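Local coordinates for protein galectin (Xenopus laevis, PDB 3WUC) that binds lactose in a galectin carbohydrate site and is probably a skin proto-type lectin for beta-galactosides, close to but distinct from galectin-1, at residues B[64-69]-B[74-79]; B[36-39]-B[45-48]; B[99-102]-B[108-111]. All coordinates share one frame; numbering follows the deposited sequence.

Contact 1: residues B[64-69]-B[74-79]. With GAL (beta-D-galactopyranose), chain D; GLC (alpha-D-glucopyranose), chain C.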
loop_
_atom_site.group_PDB
_atom_site.type_symbol
_atom_site.label_atom_id
_atom_site.label_comp_id
_atom_site.label_asym_id
_atom_site.label_seq_id
_atom_site.Cartn_x
_atom_site.Cartn_y
_atom_site.Cartn_z
ATOM N N VAL B 64 7.284 14.535 21.899
ATOM C CA VAL B 64 6.935 14.106 23.219
ATOM C C VAL B 64 6.270 12.745 23.152
ATOM O O VAL B 64 5.276 12.618 22.365
ATOM C CB VAL B 64 6.022 15.147 23.908
ATOM C CG1 VAL B 64 5.400 14.590 25.163
ATOM C CG2 VAL B 64 6.815 16.404 24.263
ATOM N N LEU B 65 6.798 11.778 23.876
ATOM C CA LEU B 65 6.135 10.487 24.076
ATOM C C LEU B 65 5.684 10.369 25.540
ATOM O O LEU B 65 6.369 10.781 26.481
ATOM C CB LEU B 65 7.010 9.308 23.720
ATOM C CG LEU B 65 7.646 9.209 22.339
ATOM C CD1 LEU B 65 8.460 7.964 22.389
ATOM C CD2 LEU B 65 6.688 9.226 21.128
ATOM N N ASN B 66 4.503 9.771 25.741
ATOM C CA ASN B 66 4.104 9.508 27.124
ATOM C C ASN B 66 3.161 8.328 27.108
ATOM O O ASN B 66 2.819 7.823 26.050
ATOM C CB ASN B 66 3.414 10.764 27.734
ATOM C CG ASN B 66 3.583 10.846 29.237
ATOM O OD1 ASN B 66 3.945 9.877 29.913
ATOM N ND2 ASN B 66 3.238 12.049 29.756
ATOM N N SER B 67 2.805 7.896 28.302
ATOM C CA SER B 67 1.736 6.936 28.521
ATOM C C SER B 67 0.669 7.584 29.383
ATOM O O SER B 67 0.872 8.585 30.018
ATOM C CB SER B 67 2.318 5.737 29.222
ATOM O OG SER B 67 3.056 6.082 30.401
ATOM N N LYS B 68 -0.511 6.963 29.398
ATOM C CA LYS B 68 -1.609 7.561 30.212
ATOM C C LYS B 68 -2.300 6.342 30.859
ATOM O O LYS B 68 -2.512 5.265 30.235
ATOM C CB LYS B 68 -2.611 8.239 29.308
ATOM C CG LYS B 68 -3.446 9.255 30.035
ATOM C CD LYS B 68 -4.379 10.018 29.110
ATOM C CE LYS B 68 -4.882 11.326 29.733
ATOM N NZ LYS B 68 -5.938 11.998 28.972
ATOM N N GLN B 69 -2.527 6.402 32.201
ATOM C CA GLN B 69 -3.252 5.338 32.895
ATOM C C GLN B 69 -4.352 5.895 33.724
ATOM O O GLN B 69 -4.168 6.887 34.432
ATOM C CB GLN B 69 -2.381 4.517 33.765
ATOM C CG GLN B 69 -1.173 3.875 33.052
ATOM C CD GLN B 69 -0.135 3.236 34.068
ATOM O OE1 GLN B 69 -0.410 2.232 34.708
ATOM N NE2 GLN B 69 1.091 3.724 34.060
ATOM N N ASP B 74 1.754 10.030 32.580
ATOM C CA ASP B 74 2.962 9.556 33.297
ATOM C C ASP B 74 4.065 10.594 32.923
ATOM O O ASP B 74 3.753 11.727 32.661
ATOM C CB ASP B 74 3.300 8.120 32.951
ATOM C CG ASP B 74 2.203 7.089 33.403
ATOM O OD1 ASP B 74 1.819 7.188 34.596
ATOM O OD2 ASP B 74 1.713 6.176 32.620
ATOM N N ILE B 75 5.346 10.139 32.946
ATOM C CA ILE B 75 6.466 11.093 32.691
ATOM C C ILE B 75 6.790 11.169 31.176
ATOM O O ILE B 75 6.941 10.132 30.574
ATOM C CB ILE B 75 7.711 10.597 33.493
ATOM C CG1 ILE B 75 7.416 10.580 34.980
ATOM C CG2 ILE B 75 8.881 11.451 33.176
ATOM C CD1 ILE B 75 8.497 9.983 35.806
ATOM N N GLU B 76 6.909 12.373 30.683
ATOM C CA GLU B 76 7.197 12.602 29.262
ATOM C C GLU B 76 8.617 12.148 28.947
ATOM O O GLU B 76 9.579 12.373 29.696
ATOM C CB GLU B 76 7.046 14.030 28.918
ATOM C CG GLU B 76 5.618 14.520 28.843
ATOM C CD GLU B 76 5.414 15.991 28.666
ATOM O OE1 GLU B 76 6.383 16.825 28.572
ATOM O OE2 GLU B 76 4.240 16.334 28.524
ATOM N N LYS B 77 8.784 11.543 27.796
ATOM C CA LYS B 77 10.095 11.313 27.170
ATOM C C LYS B 77 10.183 12.187 25.941
ATOM O O LYS B 77 9.268 12.284 25.116
ATOM C CB LYS B 77 10.154 9.848 26.779
ATOM C CG LYS B 77 11.490 9.533 26.054
ATOM C CD LYS B 77 11.573 8.069 25.662
ATOM C CE LYS B 77 12.993 7.719 25.227
ATOM N NZ LYS B 77 13.235 6.259 25.357
ATOM N N LYS B 78 11.283 12.903 25.769
ATOM C CA LYS B 78 11.368 13.822 24.668
ATOM C C LYS B 78 12.499 13.401 23.725
ATOM O O LYS B 78 13.556 12.917 24.203
ATOM C CB LYS B 78 11.602 15.241 25.152
ATOM C CG LYS B 78 10.516 15.755 26.103
ATOM C CD LYS B 78 10.766 17.177 26.554
ATOM C CE LYS B 78 9.783 17.693 27.580
ATOM N NZ LYS B 78 9.680 19.187 27.584
ATOM N N GLU B 79 12.252 13.544 22.456
ATOM C CA GLU B 79 13.211 13.217 21.358
ATOM C C GLU B 79 13.332 14.488 20.470
ATOM O O GLU B 79 12.362 15.125 20.011
ATOM C CB GLU B 79 12.664 12.047 20.529
ATOM C CG GLU B 79 13.335 11.678 19.231
ATOM C CD GLU B 79 14.830 11.390 19.395
ATOM O OE1 GLU B 79 15.648 12.059 18.709
ATOM O OE2 GLU B 79 15.145 10.555 20.277
HETATM C C1 GAL D . 0.094 17.664 27.954
HETATM C C2 GAL D . -0.825 17.887 26.783
HETATM C C3 GAL D . -1.480 16.589 26.365
HETATM C C4 GAL D . -0.405 15.528 26.160
HETATM C C5 GAL D . 0.468 15.454 27.434
HETATM C C6 GAL D . 1.570 14.432 27.247
HETATM O O2 GAL D . -1.868 18.780 27.248
HETATM O O3 GAL D . -2.350 16.780 25.284
HETATM O O4 GAL D . 0.356 15.809 24.957
HETATM O O5 GAL D . 1.074 16.721 27.632
HETATM O O6 GAL D . 2.455 14.380 28.353
HETATM C C1 GLC C . 3.263 20.638 31.025
HETATM C C2 GLC C . 3.977 19.905 29.878
HETATM C C3 GLC C . 2.931 19.659 28.784
HETATM C C4 GLC C . 1.644 18.966 29.248
HETATM C C5 GLC C . 1.066 19.714 30.460
HETATM C C6 GLC C . -0.082 18.913 31.084
HETATM O O1 GLC C . 2.912 21.881 30.473
HETATM O O2 GLC C . 5.014 20.714 29.364
HETATM O O3 GLC C . 3.577 18.784 27.831
HETATM O O4 GLC C . 0.699 18.938 28.151
HETATM O O5 GLC C . 2.106 19.935 31.447
HETATM O O6 GLC C . 0.091 17.523 31.503
#
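The side-chain amide of N66 meets its partners at its edge: ND2 gives one N-H to the backbone O of D74, in the amide plane, and the other to galactose O6. The D74 oxygen is met at 3.0 Å, but ND2 sits above that carbonyl plane, off its lone pairs. The second bond, from N66 ND2 to galactose O6, is 2.8 Å and nearly straight. The D74 carboxylate is met at one oxygen, OD2, which takes two donors and ties the hairpin end together. S67 OG comes to the anti lone pair of D74 OD2; S67 OG is also bonded to R115. Q69 NE2 arrives on the syn side at 2.9 Å from D74 OD2, 31° out of the carboxylate plane. The amide and carboxylate planes are 67° apart.

This is the galactoside site of the galectin beta-sandwich, on the hairpin of strands 62-69 and 72-79. E76, just before strand 77-79, adds a second hold. Its chain is extended beyond CG, and E76 OE2 accepts from galactose O6 at 2.7 Å and from glucose O3 at 2.6 Å. One carboxylate oxygen thus spans both rings of the disaccharide. H49, R53, R34, Y56 and S57 supply further bonds to the two sugars.

Regular antiparallel pairing is found at the 77-79 end. There L65 and K77 exchange two nearly straight backbone bonds. Beyond E76 the pairing gives way to side-chain bonds, with D74 N still reaching S67 O. N66 OD1 is turned back to its own strand and accepts from S67 N. V64 CG1, anti to the backbone N (chi1 167°), packs on E76 CG at 3.7 Å.

Contact 2: residues B[36-39]-B[45-48]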
loop_
_atom_site.group_PDB
_atom_site.type_symbol
_atom_site.label_atom_id
_atom_site.label_comp_id
_atom_site.label_asym_id
_atom_site.label_seq_id
_atom_site.Cartn_x
_atom_site.Cartn_y
_atom_site.Cartn_z
ATOM N N ALA B 36 -0.693 14.065 17.017
ATOM C CA ALA B 36 -0.424 12.886 17.774
ATOM C C ALA B 36 -1.007 11.655 17.157
ATOM O O ALA B 36 -2.112 11.734 16.527
ATOM C CB ALA B 36 -1.004 12.989 19.198
ATOM N N VAL B 37 -0.319 10.549 17.393
ATOM C CA VAL B 37 -0.856 9.194 17.160
ATOM C C VAL B 37 -0.737 8.465 18.484
ATOM O O VAL B 37 0.290 8.447 19.153
ATOM C CB VAL B 37 -0.073 8.402 16.070
ATOM C CG1 VAL B 37 -0.730 7.031 15.905
ATOM C CG2 VAL B 37 -0.102 9.129 14.763
ATOM N N ASP B 38 -1.877 7.950 18.963
ATOM C CA ASP B 38 -2.015 7.321 20.251
ATOM C C ASP B 38 -2.396 5.871 20.103
ATOM O O ASP B 38 -3.227 5.471 19.256
ATOM C CB ASP B 38 -3.172 7.927 21.040
ATOM C CG ASP B 38 -2.983 9.375 21.396
ATOM O OD1 ASP B 38 -1.811 9.830 21.580
ATOM O OD2 ASP B 38 -4.003 10.079 21.525
ATOM N N LEU B 39 -1.792 5.054 20.894
ATOM C CA LEU B 39 -2.010 3.611 20.975
ATOM C C LEU B 39 -2.310 3.157 22.365
ATOM O O LEU B 39 -1.612 3.564 23.325
ATOM C CB LEU B 39 -0.791 2.822 20.397
ATOM C CG LEU B 39 -0.457 3.046 18.917
ATOM C CD1 LEU B 39 0.309 4.336 18.616
ATOM C CD2 LEU B 39 0.375 1.838 18.576
ATOM N N ASN B 45 -6.262 5.123 28.600
ATOM C CA ASN B 45 -5.209 4.175 28.907
ATOM C C ASN B 45 -4.424 3.967 27.618
ATOM O O ASN B 45 -4.723 3.057 26.830
ATOM C CB ASN B 45 -5.730 2.860 29.424
ATOM C CG ASN B 45 -6.384 3.040 30.771
ATOM O OD1 ASN B 45 -5.726 3.083 31.799
ATOM N ND2 ASN B 45 -7.665 3.326 30.715
ATOM N N LEU B 46 -3.354 4.737 27.557
ATOM C CA LEU B 46 -2.429 4.819 26.375
ATOM C C LEU B 46 -1.089 4.207 26.734
ATOM O O LEU B 46 -0.394 4.656 27.636
ATOM C CB LEU B 46 -2.314 6.197 25.888
ATOM C CG LEU B 46 -3.580 7.019 25.489
ATOM C CD1 LEU B 46 -3.376 8.440 25.090
ATOM C CD2 LEU B 46 -4.289 6.179 24.400
ATOM N N ILE B 47 -0.655 3.191 25.992
ATOM C CA ILE B 47 0.700 2.649 26.137
ATOM C C ILE B 47 1.685 3.519 25.371
ATOM O O ILE B 47 2.858 3.520 25.789
ATOM C CB ILE B 47 0.811 1.148 25.704
ATOM C CG1 ILE B 47 1.992 0.452 26.276
ATOM C CG2 ILE B 47 0.665 0.971 24.187
ATOM C CD1 ILE B 47 1.870 0.214 27.773
ATOM N N CYS B 48 1.234 4.216 24.327
ATOM C CA CYS B 48 2.114 5.133 23.639
ATOM C C CYS B 48 1.341 6.276 23.039
ATOM O O CYS B 48 0.534 6.077 22.141
ATOM C CB CYS B 48 2.905 4.364 22.576
ATOM S SG CYS B 48 4.161 5.440 21.762
#
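L39 and C48 form an antiparallel hydrogen-bonded pair. L39 N gives to C48 O at 2.8 Å, and C48 N returns to L39 O at 3.1 Å. L39 O has a second donor: I47 N lies 2.9 Å from L39 O, but the bond is bent and weak. Two successive residues, I47 and C48, therefore face the single residue L39. This is a classic beta bulge. It lies where the chain turns a corner at I47, in the hairpin of strands 36-39 and 45-53 of the galectin sandwich.

Weaker C-H...O contacts flank these bonds. D38 CA makes one with C48 O, and L46 CA makes a more bent one with L39 O.

Apolar packing is led by L46. L46 CD1 lies over the face of the D38 carboxylate, 3.8 Å from D38 CG. L46 CD2 lies beside D38 CB, at 3.9 Å. The two side chains cross at a slant. I47 CG2 sits between the backbone N and the carbonyl carbon, and this brings the methyl to 3.6 Å from L39 O. The I47 side chain then leads away, to I121, F116 and I118. L39 itself packs on I121 and F94, inside the sandwich.

Polar ends point to other partners. D38 OD1 accepts a hydrogen bond from H49 ND1. H49 in turn binds galactose through NE2, which is consistent with D38 helping to set the H49 ring. D38 and L46 also line a pocket that holds a malonic acid molecule, probably from the crystallisation liquor.

Contact 3: residues B[99-102]-B[108-111]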
loop_
_atom_site.group_PDB
_atom_site.type_symbol
_atom_site.label_atom_id
_atom_site.label_comp_id
_atom_site.label_asym_id
_atom_site.label_seq_id
_atom_site.Cartn_x
_atom_site.Cartn_y
_atom_site.Cartn_z
ATOM N N CYS B 99 9.160 -3.739 24.675
ATOM C CA CYS B 99 9.625 -2.387 24.385
ATOM C C CYS B 99 9.078 -2.009 23.011
ATOM O O CYS B 99 9.389 -2.730 22.046
ATOM C CB CYS B 99 11.098 -2.335 24.334
ATOM S SG CYS B 99 11.725 -0.633 24.210
ATOM N N ILE B 100 8.212 -1.020 22.957
ATOM C CA ILE B 100 7.683 -0.488 21.683
ATOM C C ILE B 100 8.806 0.177 20.962
ATOM O O ILE B 100 9.680 0.824 21.582
ATOM C CB ILE B 100 6.476 0.416 21.932
ATOM C CG1 ILE B 100 5.378 -0.469 22.530
ATOM C CG2 ILE B 100 6.004 1.158 20.655
ATOM C CD1 ILE B 100 4.188 0.305 23.067
ATOM N N THR B 101 8.860 -0.001 19.627
ATOM C CA THR B 101 9.754 0.757 18.816
ATOM C C THR B 101 8.937 1.726 17.918
ATOM O O THR B 101 8.124 1.243 17.124
ATOM C CB THR B 101 10.697 -0.102 17.943
ATOM O OG1 THR B 101 11.493 -0.981 18.787
ATOM C CG2 THR B 101 11.620 0.809 17.191
ATOM N N VAL B 102 9.146 3.020 18.055
ATOM C CA VAL B 102 8.542 4.041 17.181
ATOM C C VAL B 102 9.554 4.303 16.029
ATOM O O VAL B 102 10.664 4.819 16.301
ATOM C CB VAL B 102 8.198 5.369 17.850
ATOM C CG1 VAL B 102 7.464 6.285 16.926
ATOM C CG2 VAL B 102 7.443 5.071 19.201
ATOM N N LYS B 108 15.183 6.855 11.924
ATOM C CA LYS B 108 15.483 6.688 13.332
ATOM C C LYS B 108 14.394 5.956 14.064
ATOM O O LYS B 108 13.274 5.907 13.602
ATOM C CB LYS B 108 15.691 8.030 13.962
ATOM C CG LYS B 108 16.885 8.865 13.430
ATOM C CD LYS B 108 16.832 10.248 14.088
ATOM C CE LYS B 108 18.003 11.146 13.706
ATOM N NZ LYS B 108 17.772 11.725 12.370
ATOM N N GLU B 109 14.762 5.316 15.133
ATOM C CA GLU B 109 13.805 4.630 15.992
ATOM C C GLU B 109 13.896 5.188 17.396
ATOM O O GLU B 109 14.948 5.675 17.893
ATOM C CB GLU B 109 14.130 3.181 16.069
ATOM C CG GLU B 109 14.401 2.480 14.804
ATOM C CD GLU B 109 14.857 1.064 15.083
ATOM O OE1 GLU B 109 15.300 0.765 16.229
ATOM O OE2 GLU B 109 14.719 0.249 14.145
ATOM N N ILE B 110 12.760 5.188 18.054
ATOM C CA ILE B 110 12.670 5.653 19.417
ATOM C C ILE B 110 12.145 4.481 20.235
ATOM O O ILE B 110 11.020 4.063 20.023
ATOM C CB ILE B 110 11.721 6.835 19.456
ATOM C CG1 ILE B 110 12.149 7.812 18.376
ATOM C CG2 ILE B 110 11.709 7.517 20.827
ATOM C CD1 ILE B 110 13.565 8.234 18.624
ATOM N N PRO B 111 12.937 3.944 21.181
ATOM C CA PRO B 111 12.376 2.885 22.086
ATOM C C PRO B 111 11.428 3.515 23.092
ATOM O O PRO B 111 11.627 4.660 23.536
ATOM C CB PRO B 111 13.621 2.273 22.773
ATOM C CG PRO B 111 14.652 3.354 22.650
ATOM C CD PRO B 111 14.374 4.258 21.470
#
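Strands 99-103 and 109-113 form a beta hairpin at one side of the five-stranded sheet of the sandwich, and strand 109-113 is outermost there within this chain. V102 and I110 are its hydrogen-bonded pair. V102 N gives to I110 O at 2.9 Å, and I110 N to V102 O at 2.8 Å. V102 CB and I110 CB stand 4.1 Å apart on the buried face, where V102 also packs on F94.

T101 and P111 form the next, non-hydrogen-bonded pair and look to the other face. The T101 methyl CG2 lies anti to the backbone N and reaches E109 rather than P111. T101 CG2 is 3.6 Å from E109 CB. The side chains cross at a slant, and CG2 also lies near CG, CD and OE1 of E109. P111 is met by C99 instead: C99 SG touches P111 CB at 3.8 Å. The proline has no N-H to donate. P111 CA makes a C-H...O contact with I100 O at 3.4 Å, and E109 CA a like one with V102 O. K108 turns away to a salt bridge with D106. The result is a two-faced edge hairpin, with V102 and I110 facing the core of the galectin beta-sandwich and T101 and P111 on its outer side.

Contacts 1 and 2 belong to one sheet. Strands 62-69 and 45-53 are neighbours there, and L46 N lies 2.9 Å from K68 O, a probable hydrogen bond. Contact 3 belongs to the other sheet. It meets contact 2 through the core, with I47 CG2 3.8 Å from I100 CD1. It also meets contact 1, where L65 CD1 is 3.6 Å from I110 CG2 and K77 NZ probably bonds P111 O at 2.9 Å. Of the three, only contact 1 holds the sugar directly. In contact 2, the side chain of D38 is about 7 Å from the bound galactose (GAL). In contact 3, the side chain of V102 is about 14 Å from the bound galactose (GAL).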